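Local coordinates for macrolide export ATP-binding/permease protein MacB (PDB 3FTJ) that probably exports macrolides, and so confers resistance to them, as the non-canonical ABC transporter of a tripartite efflux system, this chain being its periplasmic region, at residues I11-F24 and K203-K215. Sequence-based numbering, arbitrary orientation.
Sequences IGTNTMTIFNGNGF and KKDFFIMNSDTIK
Asp205 O accepts a bond from Gly21 N at the start of an antiparallel strand pair, 15-20 with 206-209, in the mixed sheet of MacB's periplasmic region; strand 15-20 also pairs with strand 175-180. The Asp205 carboxylate is held by Lys203 in a salt bridge and by His201. Phe206 and Ile208 put apolar side chains on the face covered by helix 186-201, where Ile18 CG2 lies 3.9 Å from Phe206 CD1 and Ile208 CG2 packs on Met16 CB.

On the other face, Phe207 is the hub of an aromatic cluster. Its CG stands between backbone N and carbonyl carbon (chi1 60°), which swings the ring across the 11-24 chain. Phe19 CB sits over one face of this ring and Gly23 CA over the centre of the opposite one, 3.6 Å from the centroid; glycine suits this place because, at its backbone angles, a CB would jam against the carbonyl O of Asn22. The ring's edge meets the face of Phe24 in a T-shaped stack with planes at 87°. Two backbone bonds join Phe207 to Phe19, and two more join Met209 to Thr17. Flexible and unbranched, Met209 bends to lay CG 3.3 Å from Phe19 CE2 and SD obliquely beside the Phe24 ring, a Met-aromatic contact.

Asn210 N-caps helix 211-219, its OD1 accepting from Thr213 N at 3.0 Å, while ND2 donates to Glu190 and weakly to Met16 SD. Glycine suits position 12, where phi is positive and a CB would clash with Ser211 N, which bonds to Gly12 O at 2.8 Å from above the carbonyl plane. One helical turn on, Ile214 CD1 touches Ile11 CG2 at 3.6 Å.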
ATOM      1  N   ILE A  11     -15.734  -2.664   0.068  1.00 55.24           N
ATOM      2  CA  ILE A  11     -14.788  -1.575   0.302  1.00 53.93           C
ATOM      3  C   ILE A  11     -14.629  -1.275   1.795  1.00 50.08           C
ATOM      4  O   ILE A  11     -15.541  -0.753   2.438  1.00 48.50           O
ATOM      5  CB  ILE A  11     -15.175  -0.278  -0.464  1.00 56.87           C
ATOM      6  CG1 ILE A  11     -15.281  -0.538  -1.970  1.00 63.88           C
ATOM      7  CG2 ILE A  11     -14.150   0.820  -0.219  1.00 53.67           C
ATOM      8  CD1 ILE A  11     -16.676  -0.892  -2.442  1.00 62.31           C
ATOM      9  N   GLY A  12     -13.466  -1.621   2.337  1.00 49.49           N
ATOM     10  CA  GLY A  12     -13.136  -1.315   3.716  1.00 45.56           C
ATOM     11  C   GLY A  12     -13.946  -2.112   4.719  1.00 46.21           C
ATOM     12  O   GLY A  12     -14.060  -1.726   5.886  1.00 42.93           O
ATOM     13  N   THR A  13     -14.510  -3.226   4.267  1.00 44.10           N
ATOM     14  CA  THR A  13     -15.316  -4.070   5.141  1.00 45.88           C
ATOM     15  C   THR A  13     -14.446  -4.763   6.194  1.00 44.27           C
ATOM     16  O   THR A  13     -14.537  -4.452   7.384  1.00 43.96           O
ATOM     17  CB  THR A  13     -16.138  -5.103   4.340  1.00 45.28           C
ATOM     18  OG1 THR A  13     -15.303  -5.726   3.354  1.00 52.86           O
ATOM     19  CG2 THR A  13     -17.303  -4.411   3.633  1.00 44.70           C
ATOM     20  N   ASN A  14     -13.592  -5.687   5.759  1.00 43.47           N
ATOM     21  CA  ASN A  14     -12.686  -6.371   6.679  1.00 41.95           C
ATOM     22  C   ASN A  14     -11.261  -5.822   6.633  1.00 41.00           C
ATOM     23  O   ASN A  14     -10.348  -6.397   7.229  1.00 39.23           O
ATOM     24  CB  ASN A  14     -12.692  -7.881   6.425  1.00 46.27           C
ATOM     25  CG  ASN A  14     -13.766  -8.605   7.230  1.00 54.31           C
ATOM     26  OD1 ASN A  14     -14.028  -8.268   8.388  1.00 50.99           O
ATOM     27  ND2 ASN A  14     -14.386  -9.613   6.620  1.00 60.83           N
ATOM     28  N   THR A  15     -11.077  -4.710   5.927  1.00 35.70           N
ATOM     29  CA  THR A  15      -9.782  -4.048   5.869  1.00 36.23           C
ATOM     30  C   THR A  15      -9.867  -2.603   6.345  1.00 32.93           C
ATOM     31  O   THR A  15     -10.877  -1.930   6.151  1.00 36.39           O
ATOM     32  CB  THR A  15      -9.214  -4.047   4.445  1.00 35.09           C
ATOM     33  OG1 THR A  15     -10.039  -3.232   3.610  1.00 41.45           O
ATOM     34  CG2 THR A  15      -9.166  -5.460   3.885  1.00 34.82           C
ATOM     35  N   MET A  16      -8.799  -2.133   6.976  1.00 29.99           N
ATOM     36  CA  MET A  16      -8.699  -0.742   7.389  1.00 28.40           C
ATOM     37  C   MET A  16      -7.333  -0.239   6.990  1.00 28.00           C
ATOM     38  O   MET A  16      -6.356  -0.977   7.086  1.00 27.40           O
ATOM     39  CB  MET A  16      -8.850  -0.611   8.897  1.00 27.12           C
ATOM     40  CG  MET A  16     -10.153  -1.153   9.422  1.00 34.69           C
ATOM     41  SD  MET A  16     -10.251  -1.020  11.210  1.00 36.13           S
ATOM     42  CE  MET A  16     -11.863  -1.764  11.467  1.00 34.29           C
ATOM     43  N   THR A  17      -7.269   1.013   6.542  1.00 27.80           N
ATOM     44  CA  THR A  17      -6.002   1.631   6.169  1.00 23.99           C
ATOM     45  C   THR A  17      -5.705   2.786   7.112  1.00 24.34           C
ATOM     46  O   THR A  17      -6.522   3.694   7.280  1.00 26.08           O
ATOM     47  CB  THR A  17      -6.018   2.136   4.708  1.00 26.22           C
ATOM     48  OG1 THR A  17      -6.353   1.052   3.830  1.00 23.75           O
ATOM     49  CG2 THR A  17      -4.649   2.709   4.307  1.00 23.27           C
ATOM     50  N   ILE A  18      -4.537   2.734   7.737  1.00 19.81           N
ATOM     51  CA  ILE A  18      -4.105   3.775   8.652  1.00 18.57           C
ATOM     52  C   ILE A  18      -3.173   4.760   7.938  1.00 22.33           C
ATOM     53  O   ILE A  18      -2.197   4.351   7.306  1.00 18.71           O
ATOM     54  CB  ILE A  18      -3.399   3.157   9.859  1.00 20.90           C
ATOM     55  CG1 ILE A  18      -4.259   2.026  10.431  1.00 23.49           C
ATOM     56  CG2 ILE A  18      -3.122   4.215  10.914  1.00 21.79           C
ATOM     57  CD1 ILE A  18      -3.470   0.886  10.990  1.00 24.73           C
ATOM     58  N   PHE A  19      -3.487   6.049   8.041  1.00 19.45           N
ATOM     59  CA  PHE A  19      -2.754   7.113   7.358  1.00 21.60           C
ATOM     60  C   PHE A  19      -2.164   8.110   8.351  1.00 23.05           C
ATOM     61  O   PHE A  19      -2.740   8.350   9.406  1.00 20.73           O
ATOM     62  CB  PHE A  19      -3.695   7.898   6.441  1.00 22.71           C
ATOM     63  CG  PHE A  19      -4.156   7.137   5.237  1.00 27.87           C
ATOM     64  CD1 PHE A  19      -3.381   7.091   4.094  1.00 26.70           C
ATOM     65  CD2 PHE A  19      -5.374   6.486   5.241  1.00 27.82           C
ATOM     66  CE1 PHE A  19      -3.804   6.396   2.982  1.00 27.12           C
ATOM     67  CE2 PHE A  19      -5.802   5.795   4.129  1.00 25.96           C
ATOM     68  CZ  PHE A  19      -5.018   5.752   2.999  1.00 25.95           C
ATOM     69  N   ASN A  20      -1.036   8.716   7.990  1.00 19.78           N
ATOM     70  CA  ASN A  20      -0.486   9.823   8.762  1.00 21.61           C
ATOM     71  C   ASN A  20      -1.415  11.022   8.721  1.00 24.30           C
ATOM     72  O   ASN A  20      -2.078  11.261   7.713  1.00 23.71           O
ATOM     73  CB  ASN A  20       0.876  10.235   8.202  1.00 19.72           C
ATOM     74  CG  ASN A  20       1.885   9.118   8.263  1.00 18.24           C
ATOM     75  OD1 ASN A  20       2.407   8.683   7.244  1.00 17.16           O
ATOM     76  ND2 ASN A  20       2.147   8.633   9.461  1.00 17.98           N
ATOM     77  N   GLY A  21      -1.455  11.782   9.809  1.00 24.63           N
ATOM     78  CA  GLY A  21      -2.187  13.034   9.818  1.00 28.36           C
ATOM     79  C   GLY A  21      -3.565  12.937  10.441  1.00 30.69           C
ATOM     80  O   GLY A  21      -3.856  11.998  11.181  1.00 25.36           O
ATOM     81  N   ASN A  22      -4.420  13.904  10.111  1.00 33.20           N
ATOM     82  CA  ASN A  22      -5.714  14.057  10.769  1.00 36.56           C
ATOM     83  C   ASN A  22      -6.906  13.820   9.851  1.00 35.18           C
ATOM     84  O   ASN A  22      -8.041  13.712  10.311  1.00 39.94           O
ATOM     85  CB  ASN A  22      -5.809  15.442  11.405  1.00 39.62           C
ATOM     86  CG  ASN A  22      -4.706  15.694  12.416  1.00 41.78           C
ATOM     87  OD1 ASN A  22      -4.106  16.771  12.448  1.00 44.80           O
ATOM     88  ND2 ASN A  22      -4.430  14.696  13.246  1.00 41.69           N
ATOM     89  N   GLY A  23      -6.642  13.741   8.552  1.00 32.86           N
ATOM     90  CA  GLY A  23      -7.679  13.468   7.576  1.00 36.97           C
ATOM     91  C   GLY A  23      -7.296  14.029   6.221  1.00 43.73           C
ATOM     92  O   GLY A  23      -6.306  14.752   6.102  1.00 43.14           O
ATOM     93  N   PHE A  24      -8.071  13.697   5.192  1.00 43.60           N
ATOM     94  CA  PHE A  24      -7.841  14.270   3.868  1.00 50.32           C
ATOM     95  C   PHE A  24      -8.186  15.757   3.869  1.00 49.91           C
ATOM     96  O   PHE A  24      -7.808  16.492   2.957  1.00 55.12           O
ATOM     97  CB  PHE A  24      -8.651  13.538   2.801  1.00 48.59           C
ATOM     98  CG  PHE A  24      -8.366  12.067   2.729  1.00 47.70           C
ATOM     99  CD1 PHE A  24      -7.076  11.608   2.526  1.00 46.26           C
ATOM    100  CD2 PHE A  24      -9.389  11.145   2.853  1.00 45.23           C
ATOM    101  CE1 PHE A  24      -6.810  10.257   2.453  1.00 42.89           C
ATOM    102  CE2 PHE A  24      -9.131   9.791   2.780  1.00 47.17           C
ATOM    103  CZ  PHE A  24      -7.840   9.344   2.582  1.00 45.87           C
ATOM    104  N   LYS A 203       0.314   9.836  20.883  1.00 26.36           N
ATOM    105  CA  LYS A 203      -0.724  10.797  20.498  1.00 27.49           C
ATOM    106  C   LYS A 203      -1.462  10.338  19.237  1.00 30.05           C
ATOM    107  O   LYS A 203      -0.954   9.522  18.465  1.00 30.42           O
ATOM    108  CB  LYS A 203      -0.114  12.180  20.241  1.00 28.61           C
ATOM    109  CG  LYS A 203       0.775  12.243  18.996  1.00 30.68           C
ATOM    110  CD  LYS A 203       1.304  13.646  18.767  1.00 34.05           C
ATOM    111  CE  LYS A 203       1.733  13.862  17.316  1.00 45.66           C
ATOM    112  NZ  LYS A 203       2.994  13.143  16.941  1.00 40.47           N
ATOM    113  N   LYS A 204      -2.654  10.880  19.021  1.00 26.26           N
ATOM    114  CA  LYS A 204      -3.436  10.534  17.839  1.00 28.55           C
ATOM    115  C   LYS A 204      -2.993  11.404  16.667  1.00 32.07           C
ATOM    116  O   LYS A 204      -3.508  12.503  16.461  1.00 27.16           O
ATOM    117  CB  LYS A 204      -4.939  10.697  18.106  1.00 29.72           C
ATOM    118  CG  LYS A 204      -5.826  10.384  16.910  1.00 33.17           C
ATOM    119  CD  LYS A 204      -6.416   8.993  16.993  1.00 30.72           C
ATOM    120  CE  LYS A 204      -7.241   8.657  15.762  1.00 31.16           C
ATOM    121  NZ  LYS A 204      -7.980   9.841  15.267  1.00 40.70           N
ATOM    122  N   ASP A 205      -2.018  10.901  15.916  1.00 27.21           N
ATOM    123  CA  ASP A 205      -1.462  11.623  14.790  1.00 24.68           C
ATOM    124  C   ASP A 205      -1.629  10.805  13.519  1.00 26.76           C
ATOM    125  O   ASP A 205      -0.776  10.830  12.633  1.00 27.65           O
ATOM    126  CB  ASP A 205       0.014  11.936  15.040  1.00 25.41           C
ATOM    127  CG  ASP A 205       0.845  10.690  15.258  1.00 26.32           C
ATOM    128  OD1 ASP A 205       0.325   9.581  15.039  1.00 25.04           O
ATOM    129  OD2 ASP A 205       2.024  10.821  15.643  1.00 28.05           O
ATOM    130  N   PHE A 206      -2.741  10.083  13.444  1.00 24.18           N
ATOM    131  CA  PHE A 206      -3.034   9.195  12.324  1.00 21.99           C
ATOM    132  C   PHE A 206      -4.538   9.117  12.238  1.00 22.89           C
ATOM    133  O   PHE A 206      -5.235   9.526  13.165  1.00 25.10           O
ATOM    134  CB  PHE A 206      -2.486   7.792  12.605  1.00 22.57           C
ATOM    135  CG  PHE A 206      -3.023   7.185  13.871  1.00 23.40           C
ATOM    136  CD1 PHE A 206      -4.213   6.467  13.866  1.00 23.13           C
ATOM    137  CD2 PHE A 206      -2.351   7.350  15.070  1.00 22.66           C
ATOM    138  CE1 PHE A 206      -4.720   5.911  15.039  1.00 22.05           C
ATOM    139  CE2 PHE A 206      -2.846   6.805  16.247  1.00 24.14           C
ATOM    140  CZ  PHE A 206      -4.038   6.084  16.232  1.00 26.12           C
ATOM    141  N   PHE A 207      -5.050   8.588  11.137  1.00 23.83           N
ATOM    142  CA  PHE A 207      -6.483   8.356  11.034  1.00 26.38           C
ATOM    143  C   PHE A 207      -6.729   7.062  10.283  1.00 29.84           C
ATOM    144  O   PHE A 207      -5.858   6.583   9.555  1.00 26.10           O
ATOM    145  CB  PHE A 207      -7.202   9.536  10.374  1.00 27.95           C
ATOM    146  CG  PHE A 207      -6.740   9.840   8.974  1.00 29.30           C
ATOM    147  CD1 PHE A 207      -7.511   9.473   7.880  1.00 29.14           C
ATOM    148  CD2 PHE A 207      -5.547  10.513   8.750  1.00 27.46           C
ATOM    149  CE1 PHE A 207      -7.096   9.762   6.590  1.00 30.75           C
ATOM    150  CE2 PHE A 207      -5.128  10.809   7.457  1.00 27.45           C
ATOM    151  CZ  PHE A 207      -5.904  10.432   6.379  1.00 29.59           C
ATOM    152  N   ILE A 208      -7.911   6.489  10.479  1.00 28.49           N
ATOM    153  CA  ILE A 208      -8.227   5.184   9.922  1.00 25.53           C
ATOM    154  C   ILE A 208      -9.341   5.294   8.894  1.00 27.83           C
ATOM    155  O   ILE A 208     -10.343   5.974   9.117  1.00 30.13           O
ATOM    156  CB  ILE A 208      -8.614   4.196  11.036  1.00 29.38           C
ATOM    157  CG1 ILE A 208      -7.476   4.085  12.057  1.00 26.55           C
ATOM    158  CG2 ILE A 208      -8.958   2.832  10.453  1.00 32.50           C
ATOM    159  CD1 ILE A 208      -7.633   2.933  13.030  1.00 29.84           C
ATOM    160  N   MET A 209      -9.136   4.641   7.754  1.00 31.59           N
ATOM    161  CA  MET A 209     -10.113   4.607   6.677  1.00 31.00           C
ATOM    162  C   MET A 209     -10.667   3.198   6.577  1.00 29.83           C
ATOM    163  O   MET A 209      -9.913   2.239   6.448  1.00 30.00           O
ATOM    164  CB  MET A 209      -9.457   4.952   5.341  1.00 30.04           C
ATOM    165  CG  MET A 209      -8.859   6.332   5.240  1.00 36.38           C
ATOM    166  SD  MET A 209     -10.050   7.540   4.645  1.00 51.19           S
ATOM    167  CE  MET A 209     -10.509   8.360   6.169  1.00 41.64           C
ATOM    168  N   ASN A 210     -11.988   3.081   6.630  1.00 36.46           N
ATOM    169  CA  ASN A 210     -12.662   1.806   6.436  1.00 32.79           C
ATOM    170  C   ASN A 210     -14.105   2.031   6.011  1.00 35.18           C
ATOM    171  O   ASN A 210     -14.512   3.164   5.748  1.00 34.44           O
ATOM    172  CB  ASN A 210     -12.599   0.957   7.709  1.00 31.03           C
ATOM    173  CG  ASN A 210     -13.068   1.708   8.932  1.00 34.56           C
ATOM    174  OD1 ASN A 210     -13.837   2.661   8.833  1.00 32.35           O
ATOM    175  ND2 ASN A 210     -12.610   1.279  10.099  1.00 30.86           N
ATOM    176  N   SER A 211     -14.877   0.951   5.948  1.00 36.09           N
ATOM    177  CA  SER A 211     -16.293   1.038   5.600  1.00 37.80           C
ATOM    178  C   SER A 211     -17.017   2.061   6.474  1.00 34.47           C
ATOM    179  O   SER A 211     -17.739   2.923   5.971  1.00 27.42           O
ATOM    180  CB  SER A 211     -16.956  -0.330   5.739  1.00 38.00           C
ATOM    181  OG  SER A 211     -18.261  -0.310   5.196  1.00 45.06           O
ATOM    182  N   ASP A 212     -16.810   1.971   7.783  1.00 34.49           N
ATOM    183  CA  ASP A 212     -17.449   2.896   8.715  1.00 35.30           C
ATOM    184  C   ASP A 212     -17.146   4.363   8.394  1.00 36.12           C
ATOM    185  O   ASP A 212     -18.027   5.219   8.493  1.00 36.34           O
ATOM    186  CB  ASP A 212     -17.044   2.583  10.154  1.00 35.88           C
ATOM    187  CG  ASP A 212     -17.755   3.469  11.159  1.00 47.18           C
ATOM    188  OD1 ASP A 212     -19.003   3.378  11.251  1.00 47.12           O
ATOM    189  OD2 ASP A 212     -17.067   4.258  11.852  1.00 48.95           O
ATOM    190  N   THR A 213     -15.899   4.649   8.020  1.00 31.74           N
ATOM    191  CA  THR A 213     -15.500   6.004   7.643  1.00 32.37           C
ATOM    192  C   THR A 213     -16.260   6.506   6.419  1.00 31.86           C
ATOM    193  O   THR A 213     -16.779   7.618   6.420  1.00 30.36           O
ATOM    194  CB  THR A 213     -13.991   6.100   7.346  1.00 34.93           C
ATOM    195  OG1 THR A 213     -13.255   5.996   8.569  1.00 35.66           O
ATOM    196  CG2 THR A 213     -13.668   7.432   6.682  1.00 34.88           C
ATOM    197  N   ILE A 214     -16.322   5.684   5.376  1.00 31.82           N
ATOM    198  CA  ILE A 214     -17.071   6.045   4.175  1.00 34.40           C
ATOM    199  C   ILE A 214     -18.519   6.367   4.527  1.00 32.89           C
ATOM    200  O   ILE A 214     -19.037   7.419   4.159  1.00 36.68           O
ATOM    201  CB  ILE A 214     -17.047   4.923   3.119  1.00 32.08           C
ATOM    202  CG1 ILE A 214     -15.625   4.697   2.596  1.00 35.03           C
ATOM    203  CG2 ILE A 214     -17.988   5.256   1.965  1.00 32.15           C
ATOM    204  CD1 ILE A 214     -15.531   3.537   1.622  1.00 37.67           C
ATOM    205  N   LYS A 215     -19.170   5.461   5.248  1.00 35.14           N
ATOM    206  CA  LYS A 215     -20.557   5.675   5.648  1.00 37.29           C
ATOM    207  C   LYS A 215     -20.720   6.971   6.439  1.00 37.39           C
ATOM    208  O   LYS A 215     -21.641   7.749   6.197  1.00 34.34           O
ATOM    209  CB  LYS A 215     -21.073   4.501   6.477  1.00 36.84           C
ATOM    210  CG  LYS A 215     -22.545   4.622   6.818  1.00 41.11           C
ATOM    211  CD  LYS A 215     -22.984   3.578   7.828  1.00 44.68           C
ATOM    212  CE  LYS A 215     -22.361   3.841   9.187  1.00 45.77           C
ATOM    213  NZ  LYS A 215     -23.239   3.381  10.304  1.00 45.24           N
TER
HETATM  214  O   HOH W   1     -15.258  -0.563   8.909  1.00 37.03           O